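Local coordinates for conjugal transfer protein TRWB (Escherichia coli, PDB 1E9R) that probably acts as a hexameric, ring-helicase-like motor that couples DNA to the secretion machinery during bacterial conjugation, at residues L69-A74 with G91-K96; R83-D88 with L281-D286; K101-N106 with G241-T246. All coordinates share one frame; numbering follows the deposited sequence.

Contact 1. Residues L69-A74 with G91-K96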
loop_
_atom_site.group_PDB
_atom_site.type_symbol
_atom_site.label_atom_id
_atom_site.label_comp_id
_atom_site.label_asym_id
_atom_site.label_seq_id
_atom_site.Cartn_x
_atom_site.Cartn_y
_atom_site.Cartn_z
ATOM N N LEU B 69 -4.617 -15.348 -34.790
ATOM C CA LEU B 69 -5.848 -14.559 -34.842
ATOM C C LEU B 69 -5.626 -13.197 -35.465
ATOM O O LEU B 69 -6.417 -12.765 -36.303
ATOM C CB LEU B 69 -6.447 -14.395 -33.440
ATOM C CG LEU B 69 -7.877 -13.850 -33.366
ATOM C CD1 LEU B 69 -8.463 -14.181 -32.013
ATOM C CD2 LEU B 69 -7.904 -12.354 -33.608
ATOM N N LEU B 70 -4.564 -12.509 -35.050
ATOM C CA LEU B 70 -4.261 -11.197 -35.617
ATOM C C LEU B 70 -3.943 -11.303 -37.104
ATOM O O LEU B 70 -4.320 -10.426 -37.884
ATOM C CB LEU B 70 -3.078 -10.542 -34.906
ATOM C CG LEU B 70 -3.432 -9.605 -33.757
ATOM C CD1 LEU B 70 -4.000 -10.418 -32.601
ATOM C CD2 LEU B 70 -2.189 -8.831 -33.333
ATOM N N ARG B 71 -3.247 -12.375 -37.489
ATOM C CA ARG B 71 -2.880 -12.601 -38.889
ATOM C C ARG B 71 -4.156 -12.731 -39.730
ATOM O O ARG B 71 -4.292 -12.107 -40.788
ATOM C CB ARG B 71 -2.029 -13.869 -39.017
ATOM C CG ARG B 71 -1.120 -13.880 -40.243
ATOM C CD ARG B 71 -0.222 -15.110 -40.268
ATOM N NE ARG B 71 0.624 -15.187 -39.079
ATOM C CZ ARG B 71 0.712 -16.260 -38.296
ATOM N NH1 ARG B 71 0.003 -17.343 -38.583
ATOM N NH2 ARG B 71 1.502 -16.254 -37.224
ATOM N N GLU B 72 -5.094 -13.536 -39.242
ATOM C CA GLU B 72 -6.363 -13.735 -39.923
ATOM C C GLU B 72 -7.138 -12.429 -40.085
ATOM O O GLU B 72 -7.674 -12.133 -41.152
ATOM C CB GLU B 72 -7.212 -14.731 -39.144
ATOM C CG GLU B 72 -8.675 -14.684 -39.528
ATOM C CD GLU B 72 -9.513 -15.732 -38.822
ATOM O OE1 GLU B 72 -8.942 -16.693 -38.237
ATOM O OE2 GLU B 72 -10.753 -15.584 -38.871
ATOM N N LEU B 73 -7.209 -11.658 -39.010
ATOM C CA LEU B 73 -7.915 -10.390 -39.034
ATOM C C LEU B 73 -7.298 -9.428 -40.049
ATOM O O LEU B 73 -8.008 -8.779 -40.816
ATOM C CB LEU B 73 -7.884 -9.760 -37.645
ATOM C CG LEU B 73 -9.233 -9.417 -37.032
ATOM C CD1 LEU B 73 -9.013 -8.892 -35.646
ATOM C CD2 LEU B 73 -9.953 -8.397 -37.878
ATOM N N ALA B 74 -5.971 -9.330 -40.043
ATOM C CA ALA B 74 -5.257 -8.439 -40.959
ATOM C C ALA B 74 -5.491 -8.863 -42.410
ATOM O O ALA B 74 -5.754 -8.029 -43.287
ATOM C CB ALA B 74 -3.764 -8.457 -40.639
ATOM N N GLY B 91 9.187 -9.297 -38.957
ATOM C CA GLY B 91 8.643 -9.136 -40.297
ATOM C C GLY B 91 7.802 -10.290 -40.827
ATOM O O GLY B 91 7.713 -10.485 -42.048
ATOM N N ASP B 92 7.177 -11.050 -39.928
ATOM C CA ASP B 92 6.338 -12.180 -40.326
ATOM C C ASP B 92 5.189 -11.781 -41.259
ATOM O O ASP B 92 4.993 -12.381 -42.311
ATOM C CB ASP B 92 5.762 -12.879 -39.097
ATOM C CG ASP B 92 4.637 -13.842 -39.452
ATOM O OD1 ASP B 92 4.886 -14.797 -40.227
ATOM O OD2 ASP B 92 3.500 -13.644 -38.963
ATOM N N MET B 93 4.423 -10.772 -40.874
ATOM C CA MET B 93 3.310 -10.326 -41.700
ATOM C C MET B 93 3.789 -9.644 -42.966
ATOM O O MET B 93 3.132 -9.709 -44.000
ATOM C CB MET B 93 2.411 -9.377 -40.906
ATOM C CG MET B 93 1.611 -10.080 -39.830
ATOM S SD MET B 93 -0.108 -9.568 -39.916
ATOM C CE MET B 93 -0.402 -9.050 -38.160
ATOM N N LEU B 94 4.935 -8.979 -42.871
ATOM C CA LEU B 94 5.524 -8.288 -44.011
ATOM C C LEU B 94 5.871 -9.324 -45.074
ATOM O O LEU B 94 5.643 -9.112 -46.273
ATOM C CB LEU B 94 6.803 -7.554 -43.583
ATOM C CG LEU B 94 7.754 -7.097 -44.700
ATOM C CD1 LEU B 94 7.086 -6.022 -45.552
ATOM C CD2 LEU B 94 9.042 -6.576 -44.099
ATOM N N SER B 95 6.419 -10.448 -44.618
ATOM C CA SER B 95 6.818 -11.513 -45.510
ATOM C C SER B 95 5.638 -12.195 -46.190
ATOM O O SER B 95 5.787 -12.759 -47.269
ATOM C CB SER B 95 7.646 -12.543 -44.745
ATOM O OG SER B 95 6.835 -13.286 -43.861
ATOM N N LYS B 96 4.461 -12.140 -45.580
ATOM C CA LYS B 96 3.305 -12.786 -46.176
ATOM C C LYS B 96 2.320 -11.840 -46.821
ATOM O O LYS B 96 1.645 -12.218 -47.775
ATOM C CB LYS B 96 2.581 -13.642 -45.137
ATOM C CG LYS B 96 3.362 -14.864 -44.713
ATOM C CD LYS B 96 2.738 -15.502 -43.490
ATOM C CE LYS B 96 3.597 -16.645 -42.952
ATOM N NZ LYS B 96 3.048 -17.173 -41.663
#
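The carboxylate of Asp-92 bridges two cationic side chains, one on each oxygen. Arg-71 NE donates to Asp-92 OD2 at 3.3 Å, and this bond is also a salt bridge. It is bent, with 138° at the hydrogen. It uses the syn lone pair of OD2, but the oxygen lies tilted from the guanidinium plane. The two flat groups stand almost perpendicular, so this is a single-bond bridge and not a two-pronged one. Lys-96 reaches the other oxygen, its NZ lying 3.3 Å from Asp-92 OD1 in a weak bond one helical turn on. Its extended chain also carries NZ over one face of the guanidinium, 4.1 Å from Arg-71 NE.

Beside this partly exposed network lies a buried apolar layer. Met-93 is bent at chi2 (-132°) and chi3, and its end reaches across to helix 66-79. There its SD meets Ala-74 CB at 3.9 Å, and its CE lies beside Leu-70 CB. The backbone amides of Met-93 and Leu-94 are bonded by the Asp-88 carboxylate.

Helix 66-79 follows what looks like a P-loop (Walker A), as fits the P-loop NTPase family, and Arg-71 touches that probable loop. The axes of the two short helical segments approach no closer than 11.6 Å, so long side chains span the gap. One carboxylate between two cations probably offsets their mutual repulsion and is likely to stay ionised.

Contact 2. Residues R83-D88 with L281-D286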
loop_
_atom_site.group_PDB
_atom_site.type_symbol
_atom_site.label_atom_id
_atom_site.label_comp_id
_atom_site.label_asym_id
_atom_site.label_seq_id
_atom_site.Cartn_x
_atom_site.Cartn_y
_atom_site.Cartn_z
ATOM N N ARG B 83 -6.565 -0.071 -45.262
ATOM C CA ARG B 83 -5.184 0.335 -45.001
ATOM C C ARG B 83 -4.883 -0.007 -43.540
ATOM O O ARG B 83 -5.772 0.052 -42.686
ATOM C CB ARG B 83 -4.989 1.842 -45.199
ATOM C CG ARG B 83 -4.947 2.308 -46.637
ATOM C CD ARG B 83 -4.546 3.780 -46.712
ATOM N NE ARG B 83 -3.109 3.990 -46.537
ATOM C CZ ARG B 83 -2.562 5.173 -46.269
ATOM N NH1 ARG B 83 -3.335 6.244 -46.134
ATOM N NH2 ARG B 83 -1.244 5.297 -46.159
ATOM N N MET B 84 -3.637 -0.361 -43.249
ATOM C CA MET B 84 -3.270 -0.703 -41.884
ATOM C C MET B 84 -1.789 -0.539 -41.545
ATOM O O MET B 84 -0.923 -0.560 -42.419
ATOM C CB MET B 84 -3.713 -2.135 -41.585
ATOM C CG MET B 84 -3.278 -3.139 -42.627
ATOM S SD MET B 84 -4.330 -4.602 -42.632
ATOM C CE MET B 84 -3.178 -5.790 -42.263
ATOM N N VAL B 85 -1.523 -0.335 -40.257
ATOM C CA VAL B 85 -0.166 -0.209 -39.736
ATOM C C VAL B 85 -0.020 -1.446 -38.865
ATOM O O VAL B 85 -0.892 -1.735 -38.050
ATOM C CB VAL B 85 0.007 1.041 -38.863
ATOM C CG1 VAL B 85 1.390 1.053 -38.261
ATOM C CG2 VAL B 85 -0.214 2.285 -39.689
ATOM N N ILE B 86 1.068 -2.185 -39.041
ATOM C CA ILE B 86 1.272 -3.406 -38.277
ATOM C C ILE B 86 2.593 -3.432 -37.512
ATOM O O ILE B 86 3.667 -3.239 -38.095
ATOM C CB ILE B 86 1.239 -4.638 -39.210
ATOM C CG1 ILE B 86 -0.080 -4.669 -39.980
ATOM C CG2 ILE B 86 1.419 -5.911 -38.412
ATOM C CD1 ILE B 86 -0.142 -5.748 -41.058
ATOM N N VAL B 87 2.500 -3.648 -36.200
ATOM C CA VAL B 87 3.683 -3.765 -35.355
ATOM C C VAL B 87 4.001 -5.231 -35.619
ATOM O O VAL B 87 3.383 -6.147 -35.059
ATOM C CB VAL B 87 3.335 -3.492 -33.879
ATOM C CG1 VAL B 87 4.546 -3.720 -33.000
ATOM C CG2 VAL B 87 2.858 -2.054 -33.737
ATOM N N ASP B 88 4.962 -5.427 -36.510
ATOM C CA ASP B 88 5.319 -6.746 -36.991
ATOM C C ASP B 88 6.662 -7.328 -36.565
ATOM O O ASP B 88 7.691 -7.082 -37.189
ATOM C CB ASP B 88 5.195 -6.705 -38.520
ATOM C CG ASP B 88 5.364 -8.050 -39.168
ATOM O OD1 ASP B 88 4.974 -9.084 -38.575
ATOM O OD2 ASP B 88 5.873 -8.049 -40.303
ATOM N N LEU B 281 -8.611 2.772 -41.168
ATOM C CA LEU B 281 -7.206 2.498 -40.884
ATOM C C LEU B 281 -7.025 1.587 -39.670
ATOM O O LEU B 281 -7.473 1.904 -38.568
ATOM C CB LEU B 281 -6.459 3.812 -40.642
ATOM C CG LEU B 281 -4.933 3.901 -40.850
ATOM C CD1 LEU B 281 -4.316 4.614 -39.657
ATOM C CD2 LEU B 281 -4.305 2.530 -41.007
ATOM N N TRP B 282 -6.357 0.456 -39.875
ATOM C CA TRP B 282 -6.121 -0.488 -38.791
ATOM C C TRP B 282 -4.759 -0.286 -38.141
ATOM O O TRP B 282 -3.805 0.142 -38.788
ATOM C CB TRP B 282 -6.204 -1.941 -39.291
ATOM C CG TRP B 282 -7.557 -2.347 -39.765
ATOM C CD1 TRP B 282 -8.123 -2.062 -40.972
ATOM C CD2 TRP B 282 -8.545 -3.083 -39.023
ATOM N NE1 TRP B 282 -9.398 -2.571 -41.030
ATOM C CE2 TRP B 282 -9.683 -3.202 -39.847
ATOM C CE3 TRP B 282 -8.574 -3.650 -37.739
ATOM C CZ2 TRP B 282 -10.844 -3.863 -39.434
ATOM C CZ3 TRP B 282 -9.731 -4.309 -37.327
ATOM C CH2 TRP B 282 -10.849 -4.409 -38.175
ATOM N N LEU B 283 -4.688 -0.599 -36.850
ATOM C CA LEU B 283 -3.452 -0.518 -36.095
ATOM C C LEU B 283 -3.357 -1.849 -35.369
ATOM O O LEU B 283 -4.132 -2.124 -34.457
ATOM C CB LEU B 283 -3.490 0.616 -35.066
ATOM C CG LEU B 283 -2.145 1.238 -34.639
ATOM C CD1 LEU B 283 -2.268 1.743 -33.202
ATOM C CD2 LEU B 283 -1.003 0.232 -34.756
ATOM N N PHE B 284 -2.419 -2.684 -35.791
ATOM C CA PHE B 284 -2.222 -3.985 -35.175
ATOM C C PHE B 284 -1.025 -3.948 -34.253
ATOM O O PHE B 284 0.088 -3.680 -34.706
ATOM C CB PHE B 284 -2.001 -5.046 -36.254
ATOM C CG PHE B 284 -3.256 -5.464 -36.944
ATOM C CD1 PHE B 284 -3.777 -4.702 -37.986
ATOM C CD2 PHE B 284 -3.950 -6.601 -36.522
ATOM C CE1 PHE B 284 -4.974 -5.062 -38.598
ATOM C CE2 PHE B 284 -5.148 -6.976 -37.124
ATOM C CZ PHE B 284 -5.664 -6.205 -38.166
ATOM N N ILE B 285 -1.256 -4.210 -32.967
ATOM C CA ILE B 285 -0.187 -4.234 -31.966
ATOM C C ILE B 285 -0.060 -5.657 -31.450
ATOM O O ILE B 285 -0.922 -6.124 -30.717
ATOM C CB ILE B 285 -0.511 -3.323 -30.779
ATOM C CG1 ILE B 285 -0.770 -1.901 -31.278
ATOM C CG2 ILE B 285 0.630 -3.352 -29.773
ATOM C CD1 ILE B 285 -1.145 -0.930 -30.186
ATOM N N ASP B 286 1.017 -6.342 -31.825
ATOM C CA ASP B 286 1.224 -7.738 -31.412
ATOM C C ASP B 286 1.137 -7.974 -29.908
ATOM O O ASP B 286 0.512 -8.928 -29.461
ATOM C CB ASP B 286 2.577 -8.242 -31.907
ATOM C CG ASP B 286 3.735 -7.499 -31.280
ATOM O OD1 ASP B 286 3.741 -6.242 -31.319
ATOM O OD2 ASP B 286 4.641 -8.175 -30.748
#
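Met-84 runs obliquely past the aromatic side chains of Trp-282 and Phe-284, all three on one face of the sheet. Its SD lies 5.2 Å from the centroid of the Phe-284 ring and 5.4 Å from that of the five-membered ring of Trp-282. Both are Met-aromatic contacts, and the sulfur sits squarely over neither ring. Met-84 CG stands between its backbone N and carbonyl carbon (chi1 50°). With the extended chi2 this sets SD beside Phe-284 CE1, and the bend at chi3 brings CE to the same atom. At the root of the pair, Met-84 CB packs on Trp-282 CB at 3.4 Å. The indole turns an edge to Arg-83 O, while its NE1 bonds to Asp-82. Ile-86 lies alongside Phe-284, pointing the same way, with CG2 against Phe-284 CB at 4.1 Å.

The other face carries Val-85, Val-87, Leu-281, Leu-283, Ile-285 and Arg-83, whose end leads away to bond Trp-234 O, Leu-235 O and Gly-241 O. Leu-281 CD2 swings in to 3.3 Å from Arg-83 O, and Leu-283 CD2 reaches Val-85 CB. Four straight backbone bonds join the strands; that from Val-85 N to Trp-282 O is 2.8 Å long.

These are adjacent parallel strands of the central sheet, as in the alpha/beta core of P-loop NTPases. Strand 243-247 borders 83-89, and strand 309-315 borders 281-285. Helix 66-79, after the probable P-loop, covers the Met-84 face, laying Ala-74 on Met-84 and Phe-284.

Contact 3. Residues K101-N106 with G241-T246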
loop_
_atom_site.group_PDB
_atom_site.type_symbol
_atom_site.label_atom_id
_atom_site.label_comp_id
_atom_site.label_asym_id
_atom_site.label_seq_id
_atom_site.Cartn_x
_atom_site.Cartn_y
_atom_site.Cartn_z
ATOM N N LYS B 101 4.044 -1.452 -53.033
ATOM C CA LYS B 101 3.786 -0.070 -52.627
ATOM C C LYS B 101 3.784 0.146 -51.113
ATOM O O LYS B 101 3.554 1.264 -50.641
ATOM C CB LYS B 101 2.434 0.388 -53.184
ATOM C CG LYS B 101 1.277 -0.543 -52.810
ATOM C CD LYS B 101 -0.064 -0.010 -53.283
ATOM C CE LYS B 101 -0.384 1.320 -52.620
ATOM N NZ LYS B 101 -1.749 1.801 -52.970
ATOM N N ASP B 102 4.036 -0.915 -50.351
ATOM C CA ASP B 102 4.027 -0.805 -48.901
ATOM C C ASP B 102 5.320 -0.268 -48.300
ATOM O O ASP B 102 6.387 -0.333 -48.916
ATOM C CB ASP B 102 3.661 -2.150 -48.269
ATOM C CG ASP B 102 2.255 -2.594 -48.637
ATOM O OD1 ASP B 102 1.374 -1.714 -48.777
ATOM O OD2 ASP B 102 2.023 -3.815 -48.775
ATOM N N ILE B 103 5.191 0.259 -47.082
ATOM C CA ILE B 103 6.282 0.868 -46.327
ATOM C C ILE B 103 6.864 -0.033 -45.237
ATOM O O ILE B 103 6.164 -0.878 -44.673
ATOM C CB ILE B 103 5.797 2.160 -45.640
ATOM C CG1 ILE B 103 5.098 3.064 -46.647
ATOM C CG2 ILE B 103 6.961 2.892 -45.029
ATOM C CD1 ILE B 103 5.995 3.530 -47.759
ATOM N N ILE B 104 8.148 0.160 -44.948
ATOM C CA ILE B 104 8.835 -0.585 -43.898
ATOM C C ILE B 104 9.614 0.396 -43.025
ATOM O O ILE B 104 10.279 1.304 -43.528
ATOM C CB ILE B 104 9.858 -1.611 -44.447
ATOM C CG1 ILE B 104 9.148 -2.726 -45.208
ATOM C CG2 ILE B 104 10.648 -2.214 -43.302
ATOM C CD1 ILE B 104 10.096 -3.762 -45.794
ATOM N N LEU B 105 9.503 0.222 -41.715
ATOM C CA LEU B 105 10.239 1.039 -40.768
ATOM C C LEU B 105 10.963 0.060 -39.872
ATOM O O LEU B 105 10.358 -0.629 -39.053
ATOM C CB LEU B 105 9.314 1.929 -39.946
ATOM C CG LEU B 105 8.892 3.224 -40.638
ATOM C CD1 LEU B 105 8.094 4.064 -39.665
ATOM C CD2 LEU B 105 10.120 3.995 -41.115
ATOM N N ASN B 106 12.272 -0.014 -40.069
ATOM C CA ASN B 106 13.145 -0.906 -39.330
ATOM C C ASN B 106 14.528 -0.356 -39.623
ATOM O O ASN B 106 15.016 -0.491 -40.744
ATOM C CB ASN B 106 13.031 -2.324 -39.882
ATOM C CG ASN B 106 13.925 -3.304 -39.157
ATOM O OD1 ASN B 106 14.977 -2.937 -38.637
ATOM N ND2 ASN B 106 13.521 -4.569 -39.134
ATOM N N GLY B 241 0.341 2.819 -49.041
ATOM C CA GLY B 241 0.020 1.421 -48.820
ATOM C C GLY B 241 -0.204 1.122 -47.353
ATOM O O GLY B 241 -0.947 1.820 -46.663
ATOM N N ASN B 242 0.446 0.063 -46.886
ATOM C CA ASN B 242 0.368 -0.348 -45.502
ATOM C C ASN B 242 1.756 -0.148 -44.906
ATOM O O ASN B 242 2.747 -0.133 -45.631
ATOM C CB ASN B 242 -0.038 -1.818 -45.410
ATOM C CG ASN B 242 -1.395 -2.082 -46.026
ATOM O OD1 ASN B 242 -2.327 -1.283 -45.870
ATOM N ND2 ASN B 242 -1.522 -3.209 -46.721
ATOM N N LEU B 243 1.824 0.007 -43.588
ATOM C CA LEU B 243 3.096 0.221 -42.915
ATOM C C LEU B 243 3.450 -0.957 -42.011
ATOM O O LEU B 243 2.662 -1.345 -41.155
ATOM C CB LEU B 243 3.026 1.501 -42.083
ATOM C CG LEU B 243 4.323 2.256 -41.792
ATOM C CD1 LEU B 243 4.027 3.355 -40.799
ATOM C CD2 LEU B 243 5.374 1.327 -41.238
ATOM N N PHE B 244 4.630 -1.533 -42.210
ATOM C CA PHE B 244 5.069 -2.642 -41.373
ATOM C C PHE B 244 6.234 -2.200 -40.520
ATOM O O PHE B 244 7.297 -1.863 -41.050
ATOM C CB PHE B 244 5.539 -3.827 -42.202
ATOM C CG PHE B 244 4.477 -4.440 -43.034
ATOM C CD1 PHE B 244 4.073 -3.840 -44.223
ATOM C CD2 PHE B 244 3.885 -5.633 -42.641
ATOM C CE1 PHE B 244 3.089 -4.425 -45.016
ATOM C CE2 PHE B 244 2.899 -6.227 -43.423
ATOM C CZ PHE B 244 2.500 -5.623 -44.618
ATOM N N ILE B 245 6.029 -2.187 -39.204
ATOM C CA ILE B 245 7.080 -1.818 -38.259
ATOM C C ILE B 245 7.666 -3.140 -37.788
ATOM O O ILE B 245 7.091 -3.828 -36.948
ATOM C CB ILE B 245 6.515 -1.032 -37.062
ATOM C CG1 ILE B 245 5.970 0.313 -37.552
ATOM C CG2 ILE B 245 7.598 -0.831 -36.005
ATOM C CD1 ILE B 245 5.279 1.120 -36.489
ATOM N N THR B 246 8.814 -3.487 -38.349
ATOM C CA THR B 246 9.462 -4.749 -38.038
ATOM C C THR B 246 10.743 -4.568 -37.245
ATOM O O THR B 246 11.235 -3.448 -37.079
ATOM C CB THR B 246 9.822 -5.493 -39.333
ATOM O OG1 THR B 246 10.811 -4.733 -40.045
ATOM C CG2 THR B 246 8.587 -5.668 -40.223
#
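Asp-102 and Asn-242 lie side by side and point the same way, their carboxylate and amide planes 25° apart. Asp-102 OD1 takes the backbone N of Asn-242 at 2.8 Å, met from above the carboxylate plane, and also forms a salt bridge with Arg-99 NH2. Asn-242 OD1 accepts instead from Met-84 N of the next strand. Asp-102 CG stands beside its own backbone N (chi1 -63°), which lets the carboxylate bend back over Gly-241. A side chain on Gly-241 would run into OD1, so the bare CA makes the hollow that the carboxylate fills. An alanine in place of Asp-102 would remove this acceptor, and would probably leave the backbone N-H of Asn-242 and the guanidinium of Arg-99 without their partner.

Three sound bonds join the parallel strands: Ile-103 N to Asn-242 O, Phe-244 N to Ile-103 O and Leu-105 N to Phe-244 O. The Phe-244 ring turns an edge to Ile-103 O, and its CE1 lies near Asp-102 CB. On the opposite face, Leu-243 CD2 reaches Leu-105 CG at 4.0 Å, while Leu-243 CG abuts Ile-103 CB. Leu-243 thus fits the dip between these two side chains. At the far end Asn-106 crosses Thr-246 at about a right angle, its ND2 donating to Thr-246 OG1 at 2.9 Å. The backbone bond from Thr-246 N to Leu-105 O is weak, and the side-chain bond adds a second tie.

Strand 103-105 is outermost in the chain's large sheet. Parallel strands with helices on both faces, here 92-97 and 252-269, are characteristic of P-loop NTPases.

In the fold
Contacts 2 and 3 are both buried and belong to one sheet. Strands 83-89 and 243-247 are neighbours, joined by backbone bonds from Ile-86 N to Leu-243 O and from Asp-88 N to Ile-245 O. Contact 2 is the more central, its centre about 8 Å from the chain centre, and its side chains are mostly apolar. Contact 3, centred about 16 Å out at the sheet's edge, adds polar side-chain bonds at both ends. Contact 1, centred about 15 Å out, is only partly buried. Its charged residues are partly exposed, whereas Met-93, Ala-74 and Leu-70 are buried. Ala-74 packs on Met-84 and Phe-284 of contact 2, and Leu-94 on Phe-244 of contact 3.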